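Metallopeptidase containing co-catalytic metalloactive site (Shewanella denitrificans OS217, PDB 3B2Y) probably acts as a zinc-dependent metallocarboxypeptidase of the peptidase M14 family, with nickel occupying the metal site in this crystal. Local coordinates at residues Phe11-Glu16 / Glu78-Pro83; Met86-Arg91 / Arg255-Asn260; Asp198-Tyr203 / Ser245-Gln250; Ala27-Leu32 / Val109-Phe114. One frame throughout, in Å; residues are numbered along the deposited sequence.

Contact 1 of 4, residues Phe11-Glu16 / Glu78-Pro83; sequences FVWQSE and EEAAGP. With NI (nickel (II) ion), chain C.
Glu-78 meets Phe-11 and Trp-13 with two different parts of itself, its aliphatic stem and its backbone carbonyl, and gives up more surface to the contact than any other residue. The Phe-11 ring lies alongside the stem, both side chains pointing the same way, and CD1 of Phe-11 comes within 3.7 Å of CB of Glu-78. Ring and carboxylate planes differ by only 28°. A chi1 of 87° sets CG of Glu-78 between the backbone N and the carbonyl carbon, and a bend at chi2 carries the carboxylate away from Phe-11, to a salt bridge between its OE2 and Arg-119.

Trp-13 arrives edge first. CZ3 and CH2, on the far rim of its six-membered ring, each lie 3.3 Å from Glu-78 O, which sits near the ring plane, so the polarised C-H edge faces the carbonyl oxygen. The same oxygen also receives a weak bond from Ala-80 N, and Ala-80 CB touches the indole more distantly.

One residue further on, Glu-79 extends its side chain nearly parallel to that of Glu-78 and binds nickel through both OE1 (2.1 Å) and OE2 (2.2 Å). With His-76 it forms the HxxE metal motif of M14 peptidases, and His-170 is the third protein ligand. The contact thus lays the N-terminal segment against the backbone of the metal-binding turn. Strand 14-15 goes on to pair with strand 20-21, while Phe-253 of helix 253-271 covers both Ser-15 and Ala-80 just ahead of helix 81-92.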
# COMPACT_ATOMS: atom_id res chain seq x y z
N PHE A 11 -1.38 -6.27 17.09
CA PHE A 11 -2.20 -7.29 16.44
C PHE A 11 -1.27 -8.16 15.63
O PHE A 11 -0.42 -7.63 14.90
CB PHE A 11 -3.20 -6.67 15.48
CG PHE A 11 -4.18 -5.75 16.12
CD1 PHE A 11 -3.85 -4.43 16.35
CD2 PHE A 11 -5.42 -6.21 16.54
CE1 PHE A 11 -4.75 -3.56 16.95
CE2 PHE A 11 -6.32 -5.36 17.11
CZ PHE A 11 -5.98 -4.02 17.33
N VAL A 12 -1.46 -9.48 15.73
CA VAL A 12 -0.65 -10.48 15.01
C VAL A 12 -1.53 -11.66 14.50
O VAL A 12 -2.47 -12.06 15.18
CB VAL A 12 0.46 -10.99 15.94
CG1 VAL A 12 1.15 -12.16 15.37
CG2 VAL A 12 1.48 -9.85 16.26
N TRP A 13 -1.14 -12.26 13.37
CA TRP A 13 -1.85 -13.39 12.74
C TRP A 13 -0.84 -14.45 12.30
O TRP A 13 0.34 -14.16 12.14
CB TRP A 13 -2.69 -12.90 11.55
CG TRP A 13 -3.74 -11.90 11.94
CD1 TRP A 13 -5.04 -12.18 12.33
CD2 TRP A 13 -3.59 -10.47 12.01
NE1 TRP A 13 -5.68 -11.00 12.65
CE2 TRP A 13 -4.82 -9.95 12.47
CE3 TRP A 13 -2.53 -9.58 11.71
CZ2 TRP A 13 -5.05 -8.57 12.60
CZ3 TRP A 13 -2.75 -8.21 11.86
CH2 TRP A 13 -4.00 -7.71 12.30
N GLN A 14 -1.30 -15.70 12.13
CA GLN A 14 -0.50 -16.71 11.45
C GLN A 14 -0.86 -16.71 9.98
O GLN A 14 -2.02 -16.49 9.60
CB GLN A 14 -0.72 -18.12 12.04
CG GLN A 14 -0.40 -18.23 13.51
CD GLN A 14 0.92 -17.55 13.90
OE1 GLN A 14 1.93 -17.60 13.16
NE2 GLN A 14 0.91 -16.90 15.07
N SER A 15 0.15 -16.89 9.14
CA SER A 15 -0.06 -17.09 7.71
C SER A 15 0.25 -18.52 7.35
O SER A 15 1.32 -19.01 7.65
CB SER A 15 0.87 -16.20 6.91
OG SER A 15 0.68 -16.42 5.51
N GLU A 16 -0.69 -19.19 6.70
CA GLU A 16 -0.41 -20.47 6.08
C GLU A 16 0.32 -20.29 4.73
O GLU A 16 1.13 -21.13 4.38
CB GLU A 16 -1.68 -21.29 5.88
CG GLU A 16 -1.42 -22.74 5.50
N GLU A 78 0.01 -2.59 12.23
CA GLU A 78 -1.06 -3.56 12.48
C GLU A 78 -1.71 -4.03 11.15
O GLU A 78 -2.50 -4.97 11.14
CB GLU A 78 -2.11 -3.01 13.47
CG GLU A 78 -3.28 -2.16 12.98
CD GLU A 78 -2.89 -0.77 12.59
OE1 GLU A 78 -1.70 -0.60 12.27
OE2 GLU A 78 -3.76 0.14 12.56
N GLU A 79 -1.40 -3.33 10.05
CA GLU A 79 -2.01 -3.60 8.73
C GLU A 79 -1.15 -4.53 7.88
O GLU A 79 -0.80 -4.23 6.76
CB GLU A 79 -2.25 -2.25 8.03
CG GLU A 79 -3.24 -1.42 8.85
CD GLU A 79 -3.53 -0.01 8.31
OE1 GLU A 79 -3.12 0.28 7.18
OE2 GLU A 79 -4.11 0.81 9.11
N ALA A 80 -0.79 -5.68 8.47
CA ALA A 80 0.26 -6.57 7.95
C ALA A 80 -0.08 -7.30 6.63
O ALA A 80 0.84 -7.72 5.87
CB ALA A 80 0.70 -7.58 9.05
N ALA A 81 -1.36 -7.41 6.31
CA ALA A 81 -1.79 -8.01 5.05
C ALA A 81 -1.34 -7.25 3.81
O ALA A 81 -1.28 -7.81 2.70
CB ALA A 81 -3.36 -8.20 4.99
N GLY A 82 -1.05 -5.96 3.97
CA GLY A 82 -0.51 -5.19 2.86
C GLY A 82 0.87 -5.68 2.38
O GLY A 82 1.03 -6.11 1.24
N PRO A 83 1.89 -5.57 3.24
CA PRO A 83 3.22 -5.95 2.79
C PRO A 83 3.27 -7.44 2.40
O PRO A 83 3.86 -7.78 1.37
CB PRO A 83 4.10 -5.63 3.99
CG PRO A 83 3.31 -4.63 4.73
CD PRO A 83 1.92 -5.05 4.60
NI NI C . -3.73 2.26 7.48
O HOH W 1 -6.01 1.93 7.42
O HOH W 2 -4.79 3.69 7.81

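Contact 2 of 4, residues Met86-Arg91 / Arg255-Asn260; sequences MLHFLR and RRVQAN
His-88 and Val-257 bring helices 81-92 and 253-271 together, and the direct contact between the two segments is entirely one of van der Waals packing. The methyl CG1 of Val-257 rests 3.7 Å from His-88 CB and 4.0 Å from CG, where the imidazole joins its stem. His-88 has its CG anti to the backbone N (chi1 -175°), which places that junction beside the methyl, and the two side chains cross obliquely. Further out along the ring, CE1 of His-88 lies 4.4 Å from CG of Gln-258, a looser touch at the partly exposed margin.

Hydrogen bonding takes place around this apolar point and not through it. The imidazole is tied by ND1 to the hydroxyl of Ser-261, one turn beyond Val-257 on the same helix, which limits its rotation. Within segment 255-260, Asn-260 ND2 donates to Arg-256 O over 2.9 Å, with an N-H...O angle of 160°. That donor stands 51° above the carbonyl plane, and the ordinary helical bond from Asn-260 N comes from the opposite face, so one oxygen is gripped twice. Asn-260 ND2 has another partner in Thr-247 OG1.

The charged group of Arg-256 is engaged elsewhere, in a salt bridge with Glu-171 and a cation-pi contact with Trp-13. The chemistry implies that the methyl and methylene surfaces provide the close fit here, while directional bonds fix how two polar side chains are turned: His-88 through Ser-261, and Asn-260 through Arg-256 O and Thr-247.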
# COMPACT_ATOMS: atom_id res chain seq x y z
N MSE A 86 1.69 -7.77 -0.99
CA MSE A 86 2.63 -7.44 -2.06
C MSE A 86 3.58 -8.56 -2.41
O MSE A 86 3.89 -8.79 -3.56
CB MSE A 86 3.40 -6.17 -1.74
CG MSE A 86 3.97 -5.53 -3.03
SE MSE A 86 4.88 -3.86 -2.59
CE MSE A 86 3.34 -3.04 -1.60
N LEU A 87 4.08 -9.24 -1.40
CA LEU A 87 4.93 -10.39 -1.61
C LEU A 87 4.22 -11.51 -2.38
O LEU A 87 4.83 -12.16 -3.26
CB LEU A 87 5.49 -10.88 -0.28
CG LEU A 87 6.58 -11.91 -0.24
CD1 LEU A 87 7.72 -11.55 -1.20
CD2 LEU A 87 7.06 -11.93 1.21
N HIS A 88 2.94 -11.72 -2.09
CA HIS A 88 2.10 -12.70 -2.78
C HIS A 88 1.95 -12.29 -4.26
O HIS A 88 2.15 -13.09 -5.17
CB HIS A 88 0.72 -12.78 -2.08
CG HIS A 88 -0.19 -13.83 -2.62
ND1 HIS A 88 -1.16 -13.55 -3.57
CD2 HIS A 88 -0.28 -15.16 -2.38
CE1 HIS A 88 -1.81 -14.66 -3.87
NE2 HIS A 88 -1.30 -15.65 -3.17
N PHE A 89 1.74 -10.99 -4.45
CA PHE A 89 1.59 -10.38 -5.76
C PHE A 89 2.87 -10.58 -6.58
O PHE A 89 2.81 -11.06 -7.68
CB PHE A 89 1.24 -8.92 -5.57
CG PHE A 89 1.18 -8.14 -6.81
CD1 PHE A 89 0.21 -8.39 -7.74
CD2 PHE A 89 2.11 -7.13 -7.04
CE1 PHE A 89 0.16 -7.66 -8.90
CE2 PHE A 89 2.04 -6.38 -8.20
CZ PHE A 89 1.08 -6.65 -9.12
N LEU A 90 4.00 -10.27 -5.99
CA LEU A 90 5.34 -10.44 -6.60
C LEU A 90 5.64 -11.89 -6.96
O LEU A 90 6.19 -12.19 -8.04
CB LEU A 90 6.42 -9.96 -5.65
CG LEU A 90 6.41 -8.46 -5.44
CD1 LEU A 90 7.57 -8.06 -4.58
CD2 LEU A 90 6.39 -7.68 -6.76
N ARG A 91 5.23 -12.80 -6.10
CA ARG A 91 5.41 -14.22 -6.41
C ARG A 91 4.70 -14.61 -7.71
O ARG A 91 5.18 -15.50 -8.40
CB ARG A 91 4.98 -15.13 -5.25
CG ARG A 91 5.89 -15.05 -4.05
CD ARG A 91 5.89 -16.31 -3.23
NE ARG A 91 6.78 -16.13 -2.08
CZ ARG A 91 6.74 -16.86 -0.96
NH1 ARG A 91 5.84 -17.82 -0.78
NH2 ARG A 91 7.60 -16.58 0.01
N ARG A 255 -6.83 -14.74 3.49
CA ARG A 255 -7.77 -14.11 2.58
C ARG A 255 -7.48 -12.62 2.37
O ARG A 255 -7.75 -12.06 1.30
CB ARG A 255 -9.19 -14.27 3.12
CG ARG A 255 -10.28 -14.15 2.10
CD ARG A 255 -11.58 -14.81 2.56
NE ARG A 255 -12.62 -14.63 1.55
CZ ARG A 255 -12.71 -15.33 0.42
NH1 ARG A 255 -11.83 -16.28 0.13
NH2 ARG A 255 -13.68 -15.07 -0.44
N ARG A 256 -6.97 -11.95 3.40
CA ARG A 256 -6.64 -10.53 3.26
C ARG A 256 -5.43 -10.36 2.38
O ARG A 256 -5.42 -9.47 1.57
CB ARG A 256 -6.37 -9.87 4.62
CG ARG A 256 -7.68 -9.50 5.38
CD ARG A 256 -7.57 -9.81 6.86
NE ARG A 256 -6.44 -9.12 7.45
CZ ARG A 256 -5.93 -9.41 8.65
NH1 ARG A 256 -6.48 -10.34 9.40
NH2 ARG A 256 -4.84 -8.82 9.08
N VAL A 257 -4.51 -11.30 2.48
CA VAL A 257 -3.31 -11.34 1.65
C VAL A 257 -3.72 -11.50 0.22
O VAL A 257 -3.28 -10.73 -0.64
CB VAL A 257 -2.35 -12.47 2.11
CG1 VAL A 257 -1.23 -12.65 1.10
CG2 VAL A 257 -1.78 -12.14 3.53
N GLN A 258 -4.64 -12.44 -0.01
CA GLN A 258 -5.18 -12.68 -1.34
C GLN A 258 -5.91 -11.48 -1.93
O GLN A 258 -5.72 -11.16 -3.10
CB GLN A 258 -6.08 -13.94 -1.35
CG GLN A 258 -5.26 -15.20 -1.19
CD GLN A 258 -6.12 -16.42 -0.81
OE1 GLN A 258 -7.19 -16.30 -0.20
NE2 GLN A 258 -5.65 -17.60 -1.21
N ALA A 259 -6.75 -10.82 -1.13
CA ALA A 259 -7.50 -9.67 -1.55
C ALA A 259 -6.59 -8.48 -1.93
O ALA A 259 -6.83 -7.82 -2.95
CB ALA A 259 -8.53 -9.25 -0.48
N ASN A 260 -5.60 -8.20 -1.09
CA ASN A 260 -4.55 -7.18 -1.38
C ASN A 260 -3.83 -7.44 -2.71
O ASN A 260 -3.72 -6.54 -3.56
CB ASN A 260 -3.55 -7.12 -0.24
CG ASN A 260 -4.02 -6.20 0.89
OD1 ASN A 260 -3.85 -4.98 0.82
ND2 ASN A 260 -4.61 -6.76 1.92

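Contact 3 of 4, residues Asp198-Tyr203 / Ser245-Gln250; sequences DALGQY and SETPGQ
Leu-200 sets its forked end on the strand at Ser-245 and Thr-247, one methyl for each. CD1 packs against Ser-245 CB at 3.7 Å, and CD2 approaches Thr-247 CG2 at 4.0 Å, the leucine and threonine side chains crossing at about a right angle. Since these two partners are two residues apart on one extended strand, a single fork spans both. Thr-247 offers its methyl because CG2 stands beside the backbone N, anti to the carbonyl carbon. Its hydroxyl lies between the backbone N and the carbonyl carbon (chi1 51°) and is hydrogen-bonded to Glu-171 OE1 and Asn-260 ND2. All three touching residues are buried, and Val-180 of the adjoining strand also contacts the leucine.

Away from this point the two segments diverge toward exposed ends. Tyr-203 swings instead toward helix 253-271, resting on Gln-258 and Ala-262.

Between the two contacted residues, Glu-246 directs its CB away from the helix and its side chain toward His-170, Tyr-179 and Tyr-181; it is the predicted proton donor/acceptor. A helix packed on one side of a strand that presents a probable catalytic glutamate from its other side fits the alpha/beta architecture of M14 peptidases; here strand 242-248 runs between 165-172 and 179-183 in a mixed sheet.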
# COMPACT_ATOMS: atom_id res chain seq x y z
N ASP A 198 -14.85 -3.47 -6.93
CA ASP A 198 -15.25 -4.80 -7.38
C ASP A 198 -14.22 -5.91 -7.07
O ASP A 198 -14.62 -6.99 -6.62
CB ASP A 198 -15.59 -4.75 -8.86
CG ASP A 198 -16.85 -3.90 -9.15
OD1 ASP A 198 -17.60 -3.54 -8.20
OD2 ASP A 198 -17.12 -3.59 -10.36
N ALA A 199 -12.91 -5.66 -7.26
CA ALA A 199 -11.86 -6.63 -6.90
C ALA A 199 -11.85 -7.02 -5.41
O ALA A 199 -11.73 -8.19 -5.06
CB ALA A 199 -10.49 -6.13 -7.28
N LEU A 200 -11.95 -6.01 -4.55
CA LEU A 200 -12.03 -6.17 -3.11
C LEU A 200 -13.32 -6.88 -2.75
O LEU A 200 -13.32 -7.78 -1.92
CB LEU A 200 -11.95 -4.79 -2.45
CG LEU A 200 -10.58 -4.16 -2.55
CD1 LEU A 200 -10.60 -2.69 -2.13
CD2 LEU A 200 -9.72 -4.98 -1.66
N GLY A 201 -14.40 -6.50 -3.42
CA GLY A 201 -15.73 -7.13 -3.25
C GLY A 201 -15.86 -8.63 -3.57
O GLY A 201 -16.80 -9.28 -3.13
N GLN A 202 -14.95 -9.19 -4.34
CA GLN A 202 -14.89 -10.64 -4.60
C GLN A 202 -14.53 -11.41 -3.31
O GLN A 202 -14.88 -12.58 -3.16
CB GLN A 202 -13.84 -10.99 -5.68
CG GLN A 202 -13.89 -10.25 -7.03
CD GLN A 202 -12.53 -10.26 -7.79
OE1 GLN A 202 -11.42 -10.03 -7.22
NE2 GLN A 202 -12.61 -10.50 -9.11
N TYR A 203 -13.84 -10.75 -2.39
CA TYR A 203 -13.33 -11.36 -1.17
C TYR A 203 -14.16 -11.07 0.09
O TYR A 203 -14.32 -11.94 0.95
CB TYR A 203 -11.87 -10.96 -0.95
CG TYR A 203 -10.95 -11.62 -1.94
CD1 TYR A 203 -10.43 -12.89 -1.71
CD2 TYR A 203 -10.64 -10.99 -3.14
CE1 TYR A 203 -9.59 -13.51 -2.67
CE2 TYR A 203 -9.81 -11.58 -4.08
CZ TYR A 203 -9.29 -12.83 -3.85
OH TYR A 203 -8.47 -13.41 -4.81
N SER A 245 -6.67 0.98 -0.70
CA SER A 245 -7.58 -0.10 -0.34
C SER A 245 -7.54 -0.31 1.16
O SER A 245 -6.50 -0.11 1.83
CB SER A 245 -7.25 -1.37 -1.09
OG SER A 245 -5.89 -1.68 -0.99
N GLU A 246 -8.67 -0.76 1.70
CA GLU A 246 -8.79 -1.07 3.11
C GLU A 246 -9.42 -2.46 3.24
O GLU A 246 -10.67 -2.59 3.13
CB GLU A 246 -9.70 -0.06 3.78
CG GLU A 246 -9.14 1.37 3.86
CD GLU A 246 -8.13 1.56 4.98
OE1 GLU A 246 -7.86 0.59 5.74
OE2 GLU A 246 -7.60 2.69 5.10
N THR A 247 -8.58 -3.48 3.47
CA THR A 247 -9.10 -4.82 3.82
C THR A 247 -9.47 -4.90 5.33
O THR A 247 -8.87 -4.19 6.18
CB THR A 247 -8.13 -5.93 3.35
OG1 THR A 247 -6.80 -5.65 3.79
CG2 THR A 247 -8.11 -6.05 1.79
N PRO A 248 -10.47 -5.71 5.69
CA PRO A 248 -10.95 -5.83 7.07
C PRO A 248 -10.05 -6.71 7.93
O PRO A 248 -9.85 -7.89 7.62
CB PRO A 248 -12.31 -6.51 6.91
CG PRO A 248 -12.27 -7.18 5.56
CD PRO A 248 -11.26 -6.52 4.74
N GLY A 249 -9.54 -6.15 9.03
CA GLY A 249 -8.59 -6.89 9.87
C GLY A 249 -9.17 -8.00 10.72
O GLY A 249 -8.42 -8.84 11.29
N GLN A 250 -10.49 -8.00 10.86
CA GLN A 250 -11.18 -9.01 11.65
C GLN A 250 -11.50 -10.25 10.84
O GLN A 250 -12.16 -11.14 11.33
CB GLN A 250 -12.46 -8.42 12.27
CG GLN A 250 -12.12 -7.41 13.34
CD GLN A 250 -11.20 -7.99 14.38
OE1 GLN A 250 -11.54 -8.99 15.03
NE2 GLN A 250 -9.99 -7.42 14.50

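Contact 4 of 4, residues Ala27-Leu32 / Val109-Phe114; sequences AFYAQL and VNPTGF
A hydrogen bond of 3.0 Å from Gly-113 N to Asn-110 OD1 caps the short helix 111-115, whose Pro-111 and Phe-114 pack against Tyr-29 and Phe-28 of helix 25-39. Asn-110 is the N-cap residue: its side chain accepts from an amide of the first turn, which lacks a partner from a preceding helical turn. The N-H stands 57° out of the plane of the side-chain carbonyl, so the oxygen is approached from above one face. The other end of this amide is held too, ND2 bonding with Phe-75 O, and the group is thereby fixed at both its polar atoms.

With the helix start set in this way, Phe-114 projects toward helix 25-39 and its ring edge is directed at the face of Phe-28. The pair is a tilted version of the edge-to-face stack, with centroids 5.4 Å apart and planes at 52°. Phe-114 also reaches the stem of its partner, CE2 lying 4.3 Å from Phe-28 CB. Both phenylalanines extend with CG anti to the backbone N, which helps bring the two rings together. Trp-84 of helix 81-92 joins them, edge-to-face with Phe-28 and in ring contact with Phe-114, so that three helices contribute to one buried aromatic cluster.

Beside the rings, Pro-111 packs on Phe-52 and Ile-54 of strand 52-58. The same region receives the phenol of Tyr-29, whose OH is hydrogen-bonded to Ala-53 O and lies 3.7 Å from Pro-111 CB.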
# COMPACT_ATOMS: atom_id res chain seq x y z
N ALA A 27 11.78 -12.91 8.10
CA ALA A 27 11.22 -13.79 7.07
C ALA A 27 10.74 -12.94 5.92
O ALA A 27 10.98 -13.28 4.77
CB ALA A 27 10.06 -14.61 7.61
N PHE A 28 10.04 -11.85 6.25
CA PHE A 28 9.55 -10.94 5.19
C PHE A 28 10.69 -10.46 4.30
O PHE A 28 10.64 -10.62 3.07
CB PHE A 28 8.82 -9.75 5.81
CG PHE A 28 8.26 -8.79 4.79
CD1 PHE A 28 7.17 -9.12 4.04
CD2 PHE A 28 8.90 -7.59 4.56
CE1 PHE A 28 6.70 -8.25 3.11
CE2 PHE A 28 8.45 -6.71 3.64
CZ PHE A 28 7.38 -7.02 2.89
N TYR A 29 11.73 -9.91 4.93
CA TYR A 29 12.81 -9.36 4.13
C TYR A 29 13.49 -10.45 3.28
O TYR A 29 13.83 -10.21 2.12
CB TYR A 29 13.82 -8.66 5.04
CG TYR A 29 13.45 -7.25 5.42
CD1 TYR A 29 13.56 -6.21 4.49
CD2 TYR A 29 13.08 -6.91 6.70
CE1 TYR A 29 13.26 -4.87 4.83
CE2 TYR A 29 12.78 -5.55 7.04
CZ TYR A 29 12.86 -4.57 6.11
OH TYR A 29 12.53 -3.29 6.49
N ALA A 30 13.72 -11.62 3.87
CA ALA A 30 14.25 -12.81 3.15
C ALA A 30 13.42 -13.22 1.94
O ALA A 30 13.96 -13.37 0.84
CB ALA A 30 14.46 -14.03 4.16
N GLN A 31 12.10 -13.33 2.10
CA GLN A 31 11.25 -13.73 0.99
C GLN A 31 11.23 -12.65 -0.08
O GLN A 31 11.31 -12.95 -1.28
CB GLN A 31 9.82 -14.09 1.49
CG GLN A 31 9.74 -15.41 2.31
N LEU A 32 11.10 -11.39 0.35
CA LEU A 32 11.05 -10.24 -0.57
C LEU A 32 12.32 -10.20 -1.46
O LEU A 32 12.26 -9.97 -2.64
CB LEU A 32 11.01 -8.97 0.26
CG LEU A 32 11.14 -7.68 -0.52
CD1 LEU A 32 9.99 -7.62 -1.56
CD2 LEU A 32 11.08 -6.46 0.44
N VAL A 109 7.01 0.72 4.70
CA VAL A 109 7.45 2.05 5.09
C VAL A 109 7.75 2.18 6.62
O VAL A 109 8.64 2.94 7.03
CB VAL A 109 6.39 3.03 4.65
CG1 VAL A 109 6.58 4.42 5.28
CG2 VAL A 109 6.32 3.07 3.11
N ASN A 110 7.10 1.33 7.41
CA ASN A 110 7.16 1.37 8.86
C ASN A 110 7.66 0.01 9.46
O ASN A 110 6.91 -0.76 10.03
CB ASN A 110 5.79 1.67 9.39
CG ASN A 110 5.73 1.79 10.91
OD1 ASN A 110 6.74 1.85 11.63
ND2 ASN A 110 4.50 1.87 11.41
N PRO A 111 8.92 -0.30 9.26
CA PRO A 111 9.36 -1.63 9.78
C PRO A 111 9.33 -1.77 11.27
O PRO A 111 9.04 -2.87 11.76
CB PRO A 111 10.81 -1.69 9.29
CG PRO A 111 11.20 -0.26 9.09
CD PRO A 111 9.97 0.34 8.50
N THR A 112 9.55 -0.71 12.04
CA THR A 112 9.49 -0.85 13.52
C THR A 112 8.05 -1.18 14.04
O THR A 112 7.89 -2.04 14.88
CB THR A 112 10.12 0.32 14.24
OG1 THR A 112 9.32 1.50 14.10
CG2 THR A 112 11.56 0.53 13.75
N GLY A 113 7.04 -0.56 13.43
CA GLY A 113 5.63 -0.82 13.71
C GLY A 113 5.24 -2.23 13.24
O GLY A 113 4.51 -2.93 13.96
N PHE A 114 5.71 -2.62 12.07
CA PHE A 114 5.44 -3.94 11.49
C PHE A 114 5.97 -5.04 12.44
O PHE A 114 5.27 -5.99 12.71
CB PHE A 114 6.07 -4.02 10.12
CG PHE A 114 5.86 -5.31 9.39
CD1 PHE A 114 4.74 -5.51 8.60
CD2 PHE A 114 6.84 -6.29 9.42
CE1 PHE A 114 4.58 -6.69 7.87
CE2 PHE A 114 6.69 -7.46 8.70
CZ PHE A 114 5.54 -7.65 7.91

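How the contacts relate
Helix 81-92 and the turn before it tie three of the contacts together: contact 1 involves that turn and the beginning of the helix, contact 2 its later half, and contact 4 lies over Pro-83, whose O is 3.4 Å from Phe-28 CE1. Contacts 1 and 2 meet where Ala-81 CB and Arg-256 CB approach to 3.5 Å. Contact 3, nested within the chain loop closed by contact 2, joins it through Arg-255 NE and Tyr-203 O, probably hydrogen-bonded at 3.2 Å. Contacts 3 and 4 remain separate, their centres 22 Å apart. Contact 1 supplies a nickel ligand directly, whereas the side chains of Thr-247 and Phe-114 lie about 9 Å and 12 Å from the ion.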